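Local structure of Alpha/beta hydrolase (Enterobacter asburiae, 6KMO) at residues A[149-152]-A[153-157]. The protein probably hydrolyses carboxylic ester bonds as an esterase or lipase of the alpha/beta hydrolase superfamily. The protein carries 2 engineered substitutions. Numbering follows the deposited sequence.
Sequences AINQ and AYEAT
Water 1 joins Asn151 to Glu155 one helical turn on, donating to Glu155 OE2 at 2.7 Å and to Asn151 OD1 at 3.1 Å. Both side chains are partly exposed, and Leu4 of the second subunit packs on both. Asn151 sends CG anti to its own nitrogen (chi1 175°), while Glu155 sets CG back against Asn151 O, 3.4 Å away, through chi1 (-70°), and a further bend at chi2 turns the carboxylate towards the water. The amide and carboxylate planes lie 61° apart. Asn151 OD1 and Glu155 OE2, 4.2 Å apart, are both acceptors, so the water supplies the hydrogens. Beneath them Glu155 N meets Asn151 O at 2.9 Å, one of the i to i+4 bonds of an alpha helix.

Helix 148-163 packs on the central sheet of the alpha/beta hydrolase fold and on helix 181-195. Where it meets strand 99-105, small Ala153 and Ala156 probably allow close approach to Phe105 and Met103 respectively. Thr157 suits this buried face because OG1 donates to Ala153 O at 2.8 Å, on the opposite face of that carbonyl from Thr157 N. Tyr154 offers a ring to stack edge-to-face with Phe196 and a hydroxyl hydrogen-bonded to Gly198 O; Gln152 OE1 accepts from Thr139 N. These buried polar groups thus have partners, while the shared water probably eases repulsion between amide oxygen and carboxylate.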
loop_
_atom_site.group_PDB
_atom_site.type_symbol
_atom_site.label_atom_id
_atom_site.label_comp_id
_atom_site.label_asym_id
_atom_site.label_seq_id
_atom_site.Cartn_x
_atom_site.Cartn_y
_atom_site.Cartn_z
ATOM N N ALA A 149 8.393 -27.005 -11.460
ATOM C CA ALA A 149 7.217 -26.279 -10.991
ATOM C C ALA A 149 6.946 -25.049 -11.843
ATOM O O ALA A 149 5.789 -24.757 -12.150
ATOM C CB ALA A 149 7.377 -25.885 -9.527
ATOM N N ILE A 150 7.989 -24.299 -12.221
ATOM C CA ILE A 150 7.717 -23.103 -13.027
ATOM C C ILE A 150 7.229 -23.477 -14.424
ATOM O O ILE A 150 6.506 -22.701 -15.062
ATOM C CB ILE A 150 8.890 -22.096 -13.061
ATOM C CG1 ILE A 150 10.134 -22.724 -13.681
ATOM C CG2 ILE A 150 9.141 -21.527 -11.664
ATOM C CD1 ILE A 150 11.041 -21.715 -14.332
ATOM N N ASN A 151 7.605 -24.655 -14.923
ATOM C CA ASN A 151 7.057 -25.130 -16.182
ATOM C C ASN A 151 5.583 -25.477 -16.027
ATOM O O ASN A 151 4.758 -25.111 -16.876
ATOM C CB ASN A 151 7.818 -26.343 -16.675
ATOM C CG ASN A 151 7.185 -26.912 -17.911
ATOM O OD1 ASN A 151 7.189 -26.262 -18.936
ATOM N ND2 ASN A 151 6.579 -28.056 -17.802
ATOM N N GLN A 152 5.237 -26.195 -14.951
ATOM C CA GLN A 152 3.837 -26.490 -14.674
ATOM C C GLN A 152 3.025 -25.215 -14.570
ATOM O O GLN A 152 1.924 -25.128 -15.124
ATOM C CB GLN A 152 3.700 -27.296 -13.382
ATOM C CG GLN A 152 4.237 -28.706 -13.483
ATOM C CD GLN A 152 4.403 -29.368 -12.146
ATOM O OE1 GLN A 152 4.681 -28.725 -11.145
ATOM N NE2 GLN A 152 4.270 -30.679 -12.127
ATOM N N ALA A 153 3.558 -24.213 -13.872
ATOM C CA ALA A 153 2.850 -22.951 -13.714
ATOM C C ALA A 153 2.612 -22.280 -15.062
ATOM O O ALA A 153 1.511 -21.769 -15.319
ATOM C CB ALA A 153 3.670 -22.039 -12.808
ATOM N N TYR A 154 3.630 -22.267 -15.925
ATOM C CA TYR A 154 3.471 -21.658 -17.244
ATOM C C TYR A 154 2.455 -22.425 -18.093
ATOM O O TYR A 154 1.586 -21.823 -18.735
ATOM C CB TYR A 154 4.816 -21.525 -17.979
ATOM C CG TYR A 154 4.615 -21.008 -19.380
ATOM C CD1 TYR A 154 4.345 -19.682 -19.614
ATOM C CD2 TYR A 154 4.596 -21.872 -20.454
ATOM C CE1 TYR A 154 4.108 -19.195 -20.886
ATOM C CE2 TYR A 154 4.352 -21.405 -21.728
ATOM C CZ TYR A 154 4.118 -20.072 -21.934
ATOM O OH TYR A 154 3.884 -19.626 -23.215
ATOM N N GLU A 155 2.557 -23.754 -18.113
ATOM C CA GLU A 155 1.618 -24.544 -18.899
ATOM C C GLU A 155 0.187 -24.340 -18.418
ATOM O O GLU A 155 -0.744 -24.247 -19.228
ATOM C CB GLU A 155 2.017 -26.019 -18.858
ATOM C CG GLU A 155 3.295 -26.356 -19.633
ATOM C CD GLU A 155 3.140 -26.261 -21.140
ATOM O OE1 GLU A 155 2.002 -26.259 -21.643
ATOM O OE2 GLU A 155 4.178 -26.205 -21.834
ATOM N N ALA A 156 -0.020 -24.263 -17.109
ATOM C CA ALA A 156 -1.372 -24.023 -16.590
ATOM C C ALA A 156 -1.880 -22.631 -16.968
ATOM O O ALA A 156 -3.068 -22.449 -17.264
ATOM C CB ALA A 156 -1.386 -24.205 -15.074
ATOM N N THR A 157 -0.988 -21.633 -16.966
ATOM C CA THR A 157 -1.343 -20.279 -17.372
ATOM C C THR A 157 -1.765 -20.251 -18.831
ATOM O O THR A 157 -2.797 -19.654 -19.190
ATOM C CB THR A 157 -0.138 -19.359 -17.130
ATOM O OG1 THR A 157 0.193 -19.338 -15.722
ATOM C CG2 THR A 157 -0.418 -17.944 -17.577
HETATM O O HOH W 1 5.917 -28.126 -21.099
#